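Local coordinates for protein MHC class I antigen (Ctenopharyngodon idella, PDB 5H5Z) that probably presents peptides bound in its groove, together with beta-2-microglobulin, for recognition by T cells, at residues H3-V8 with G30-F35; F83-G88 with A113-D118. One frame throughout, in Å; residues are numbered along the deposited sequence.

Contact 1: residues H3-V8 with G30-F35; sequences HSLKYV and GQFMYF
Tyr7 and Leu5 of strand 3-8 meet Phe32 and Met33 of strand 30-35 across an intervening strand, by side chains alone; the axes stay 9.0 Å apart and cross at -60°. A classic beta bulge, with Phe32 and Met33 both opposite Gly25 of strand 21-27, helps to explain how consecutive residues can face the same way. The packing is tight there. Phe32 CG sits between its backbone N and carbonyl carbon (chi1 78°), which drops the ring tip between its partners: CE1 meets Leu5 CD1 at 3.6 Å, and CZ meets Tyr7 OH, at the phenyl edge, at 3.5 Å. Met33, long and flexible, bends at chi2 and chi3 to bring its CE methyl in-plane against the tyrosine edge; CE lies 3.2 Å from Tyr7 CE1, unusually close and probably slightly strained. Its CB lies above one face of the Phe32 ring, toward the rim. Tyrosine suits this place because its ring packs while its OH hydrogen-bonds to the backbone of the bound peptide. The other side is looser and partly exposed: Lys6 forms a salt bridge with Asp29, and Lys6 and Tyr34 pack on beta-2-microglobulin. Above the buried side, Phe32 and Met33 touch Tyr57 and Trp58 of helix 55-82, respectively, Leu5 and Tyr7 reach Tyr167 and Tyr155 of helix 148-170, respectively, and Tyr7 meets Tyr96 of strand 90-100 in the peptide groove.

Contact 2: residues F83-G88 with A113-D118; sequences FNQSKG and AYDGED
Phe83 lays its ring against that of Tyr114 just where helix 55-82 has ended. The planes are near parallel, 23° apart, with an offset so large that little of one ring lies over the other, the centroids being 5.2 Å apart; the touching is done by one side of each ring, Phe83 CD2 lying 3.6 Å from Tyr114 CE2. A flat, apolar residue fits this partly exposed spot, where Asn133 also packs on it. Asn84 follows with a positive phi of 60°, a value that asparagine tolerates better than most residues, and completes a Schellman motif that ends the helix and turns the chain. Gln85 then reaches back, its chain extended beyond CG, and places OE1 at the rim of the phenol, roughly level with the ring. Tyr114 OH donates to Gln85 OE1 in a very short hydrogen bond of 2.5 Å, and the amide and ring planes stand 39° apart. The phenol is delivered by the end of strand 106-114, where a type I' turn from Tyr114 to Glu117 closes a tight beta hairpin with strand 117-123: Tyr114 and Glu117 exchange two backbone hydrogen bonds, and Asp115 and Gly116 take the left-handed conformations such a turn needs. The second end of the Gln85 amide is used as well, NE2 donating at 3.1 Å to a water that itself donates to Asp115 OD2 at 2.8 Å, which helps fix the amide's rotation. Asp115 is gripped more directly by His90 ND1 at OD2 and by Thr91 N at OD1. Farther along, the exposed Lys87 offers its carbonyl O to His90 NE2; with both imidazole nitrogens engaged, His90 may well carry a positive charge beside the carboxylate.

How the contacts relate
Contact 1 closes along the chain before contact 2 opens, and both belong to the alpha 1 and alpha 2 platform that carries the peptide groove. Their centres lie 25 Å apart and their nearest atoms about 10 Å, so they do not touch, yet both reach the same eight-stranded antiparallel sheet. Contact 1 spans strands 3-13 and 30-36 across strand 21-27; contact 2 ties the loop leaving helix 55-82 to the hairpin of strands 106-114 and 117-123. Strand 90-100, which that loop enters, lies between strands 3-13 and 106-114 and so links the two regions. One contact thus helps shape the groove floor, the other fastens a helix end to the sheet, and both border beta-2-microglobulin.

Contact 1: residues H3-V8 with G30-F35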
# COMPACT_ATOMS: atom_id res chain seq x y z
N HIS A 3 -0.86 -8.30 -15.12
CA HIS A 3 -1.77 -7.40 -14.43
C HIS A 3 -2.57 -8.18 -13.42
O HIS A 3 -2.69 -9.41 -13.54
CB HIS A 3 -2.71 -6.70 -15.41
CG HIS A 3 -2.00 -5.85 -16.42
ND1 HIS A 3 -1.37 -4.66 -16.08
CD2 HIS A 3 -1.79 -6.02 -17.74
CE1 HIS A 3 -0.81 -4.14 -17.16
NE2 HIS A 3 -1.05 -4.95 -18.18
N SER A 4 -3.11 -7.48 -12.43
CA SER A 4 -3.87 -8.13 -11.37
C SER A 4 -5.10 -7.33 -10.97
O SER A 4 -5.11 -6.10 -11.06
CB SER A 4 -2.98 -8.35 -10.14
OG SER A 4 -2.62 -7.11 -9.56
N LEU A 5 -6.11 -8.05 -10.50
CA LEU A 5 -7.31 -7.47 -9.91
C LEU A 5 -7.44 -8.05 -8.51
O LEU A 5 -7.37 -9.27 -8.34
CB LEU A 5 -8.55 -7.81 -10.75
CG LEU A 5 -9.94 -7.49 -10.17
CD1 LEU A 5 -10.12 -6.01 -9.85
CD2 LEU A 5 -11.05 -7.98 -11.10
N LYS A 6 -7.59 -7.19 -7.50
CA LYS A 6 -7.66 -7.63 -6.11
C LYS A 6 -8.70 -6.84 -5.32
O LYS A 6 -8.88 -5.63 -5.52
CB LYS A 6 -6.30 -7.47 -5.40
CG LYS A 6 -5.14 -8.21 -6.04
CD LYS A 6 -3.84 -7.83 -5.36
CE LYS A 6 -2.64 -8.54 -5.96
NZ LYS A 6 -1.40 -8.07 -5.28
N TYR A 7 -9.37 -7.54 -4.42
CA TYR A 7 -10.28 -6.91 -3.48
C TYR A 7 -9.81 -7.19 -2.07
O TYR A 7 -9.38 -8.30 -1.76
CB TYR A 7 -11.72 -7.40 -3.69
CG TYR A 7 -12.30 -6.86 -4.98
CD1 TYR A 7 -12.90 -5.61 -5.02
CD2 TYR A 7 -12.22 -7.60 -6.16
CE1 TYR A 7 -13.42 -5.10 -6.20
CE2 TYR A 7 -12.73 -7.10 -7.35
CZ TYR A 7 -13.34 -5.85 -7.36
OH TYR A 7 -13.85 -5.34 -8.53
N VAL A 8 -9.86 -6.16 -1.23
CA VAL A 8 -9.53 -6.31 0.19
C VAL A 8 -10.69 -5.77 1.03
O VAL A 8 -11.06 -4.60 0.92
CB VAL A 8 -8.17 -5.66 0.57
CG1 VAL A 8 -7.01 -6.39 -0.10
CG2 VAL A 8 -8.13 -4.17 0.24
N GLY A 30 -3.20 -0.55 -7.48
CA GLY A 30 -3.69 0.82 -7.46
C GLY A 30 -5.20 0.82 -7.31
O GLY A 30 -5.91 0.16 -8.08
N GLN A 31 -5.69 1.56 -6.32
CA GLN A 31 -7.12 1.54 -5.99
C GLN A 31 -7.97 2.14 -7.11
O GLN A 31 -7.67 3.22 -7.61
CB GLN A 31 -7.40 2.31 -4.69
CG GLN A 31 -8.89 2.49 -4.46
CD GLN A 31 -9.24 3.41 -3.30
OE1 GLN A 31 -10.23 3.19 -2.61
NE2 GLN A 31 -8.45 4.47 -3.11
N PHE A 32 -9.04 1.43 -7.48
CA PHE A 32 -10.01 1.97 -8.44
C PHE A 32 -11.44 2.03 -7.89
O PHE A 32 -12.31 2.63 -8.50
CB PHE A 32 -9.95 1.19 -9.77
CG PHE A 32 -10.66 -0.14 -9.73
CD1 PHE A 32 -10.02 -1.27 -9.24
CD2 PHE A 32 -11.98 -0.26 -10.19
CE1 PHE A 32 -10.67 -2.50 -9.19
CE2 PHE A 32 -12.63 -1.49 -10.15
CZ PHE A 32 -11.98 -2.61 -9.64
N MET A 33 -11.66 1.41 -6.73
CA MET A 33 -13.00 1.30 -6.13
C MET A 33 -12.92 1.46 -4.62
O MET A 33 -11.95 1.01 -4.00
CB MET A 33 -13.62 -0.05 -6.50
CG MET A 33 -14.99 -0.35 -5.90
SD MET A 33 -14.90 -0.95 -4.20
CE MET A 33 -14.13 -2.53 -4.42
N TYR A 34 -13.95 2.08 -4.04
CA TYR A 34 -14.13 2.14 -2.58
C TYR A 34 -15.58 1.86 -2.19
O TYR A 34 -16.50 2.25 -2.89
CB TYR A 34 -13.72 3.52 -2.06
CG TYR A 34 -13.90 3.67 -0.57
CD1 TYR A 34 -12.96 3.16 0.31
CD2 TYR A 34 -15.03 4.31 -0.04
CE1 TYR A 34 -13.11 3.29 1.68
CE2 TYR A 34 -15.19 4.44 1.33
CZ TYR A 34 -14.22 3.93 2.18
OH TYR A 34 -14.36 4.05 3.54
N PHE A 35 -15.77 1.18 -1.06
CA PHE A 35 -17.09 1.01 -0.44
C PHE A 35 -16.93 0.99 1.07
O PHE A 35 -15.99 0.41 1.60
CB PHE A 35 -17.73 -0.31 -0.90
CG PHE A 35 -19.07 -0.62 -0.24
CD1 PHE A 35 -19.12 -1.26 1.00
CD2 PHE A 35 -20.26 -0.30 -0.87
CE1 PHE A 35 -20.34 -1.56 1.61
CE2 PHE A 35 -21.49 -0.60 -0.28
CZ PHE A 35 -21.53 -1.23 0.96

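Contact 2: residues F83-G88 with A113-D118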
# COMPACT_ATOMS: atom_id res chain seq x y z
N PHE A 83 -13.55 -18.08 19.76
CA PHE A 83 -12.35 -17.75 20.54
C PHE A 83 -12.68 -17.30 21.96
O PHE A 83 -11.79 -16.92 22.72
CB PHE A 83 -11.51 -16.69 19.83
CG PHE A 83 -10.69 -17.23 18.69
CD1 PHE A 83 -9.40 -17.70 18.91
CD2 PHE A 83 -11.20 -17.25 17.40
CE1 PHE A 83 -8.64 -18.20 17.86
CE2 PHE A 83 -10.45 -17.74 16.35
CZ PHE A 83 -9.17 -18.22 16.57
N ASN A 84 -13.97 -17.35 22.31
CA ASN A 84 -14.47 -16.92 23.62
C ASN A 84 -14.18 -15.45 23.91
O ASN A 84 -13.71 -15.09 24.99
CB ASN A 84 -13.94 -17.82 24.75
CG ASN A 84 -14.25 -19.29 24.53
OD1 ASN A 84 -15.36 -19.64 24.12
ND2 ASN A 84 -13.28 -20.15 24.80
N GLN A 85 -14.46 -14.60 22.92
CA GLN A 85 -14.22 -13.17 23.03
C GLN A 85 -15.52 -12.40 22.80
O GLN A 85 -15.91 -12.14 21.66
CB GLN A 85 -13.15 -12.73 22.03
CG GLN A 85 -11.79 -13.41 22.21
CD GLN A 85 -10.89 -13.28 20.99
OE1 GLN A 85 -11.37 -13.12 19.87
NE2 GLN A 85 -9.58 -13.37 21.20
N SER A 86 -16.19 -12.05 23.90
CA SER A 86 -17.48 -11.34 23.83
C SER A 86 -17.33 -9.84 24.03
O SER A 86 -18.31 -9.09 23.98
CB SER A 86 -18.46 -11.93 24.85
OG SER A 86 -17.97 -11.79 26.17
N LYS A 87 -16.09 -9.40 24.27
CA LYS A 87 -15.79 -7.99 24.49
C LYS A 87 -14.65 -7.53 23.59
O LYS A 87 -13.93 -8.34 23.02
CB LYS A 87 -15.41 -7.75 25.96
CG LYS A 87 -16.59 -7.80 26.93
CD LYS A 87 -16.15 -7.47 28.34
CE LYS A 87 -17.34 -7.47 29.29
NZ LYS A 87 -16.94 -7.13 30.68
N GLY A 88 -14.52 -6.21 23.44
CA GLY A 88 -13.39 -5.61 22.74
C GLY A 88 -13.51 -5.59 21.23
O GLY A 88 -14.38 -6.25 20.65
N ALA A 113 -8.85 -13.77 7.30
CA ALA A 113 -8.12 -13.67 8.57
C ALA A 113 -9.01 -13.12 9.67
O ALA A 113 -9.86 -12.26 9.41
CB ALA A 113 -6.88 -12.80 8.43
N TYR A 114 -8.79 -13.62 10.88
CA TYR A 114 -9.43 -13.09 12.07
C TYR A 114 -8.37 -12.46 12.96
O TYR A 114 -7.33 -13.07 13.23
CB TYR A 114 -10.17 -14.19 12.82
CG TYR A 114 -10.77 -13.73 14.13
CD1 TYR A 114 -11.81 -12.80 14.14
CD2 TYR A 114 -10.29 -14.20 15.35
CE1 TYR A 114 -12.37 -12.36 15.33
CE2 TYR A 114 -10.83 -13.77 16.55
CZ TYR A 114 -11.87 -12.85 16.53
OH TYR A 114 -12.42 -12.42 17.72
N ASP A 115 -8.65 -11.23 13.41
CA ASP A 115 -7.67 -10.41 14.15
C ASP A 115 -6.29 -10.40 13.50
O ASP A 115 -5.26 -10.48 14.18
CB ASP A 115 -7.61 -10.82 15.64
CG ASP A 115 -8.83 -10.37 16.42
OD1 ASP A 115 -9.52 -9.44 15.97
OD2 ASP A 115 -9.11 -10.95 17.49
N GLY A 116 -6.27 -10.32 12.17
CA GLY A 116 -5.03 -10.23 11.40
C GLY A 116 -4.19 -11.49 11.34
O GLY A 116 -3.00 -11.43 11.01
N GLU A 117 -4.79 -12.63 11.65
CA GLU A 117 -4.12 -13.93 11.54
C GLU A 117 -4.90 -14.88 10.63
O GLU A 117 -6.13 -14.90 10.68
CB GLU A 117 -3.96 -14.56 12.92
CG GLU A 117 -2.93 -13.88 13.80
CD GLU A 117 -2.70 -14.62 15.10
OE1 GLU A 117 -3.68 -14.91 15.82
OE2 GLU A 117 -1.53 -14.92 15.41
N ASP A 118 -4.19 -15.67 9.82
CA ASP A 118 -4.81 -16.64 8.91
C ASP A 118 -5.95 -17.41 9.58
O ASP A 118 -5.80 -17.88 10.72
CB ASP A 118 -3.79 -17.65 8.39
CG ASP A 118 -2.81 -17.06 7.39
OD1 ASP A 118 -2.99 -15.89 6.97
OD2 ASP A 118 -1.86 -17.77 7.01
O HOH W 1 -7.93 -13.26 18.52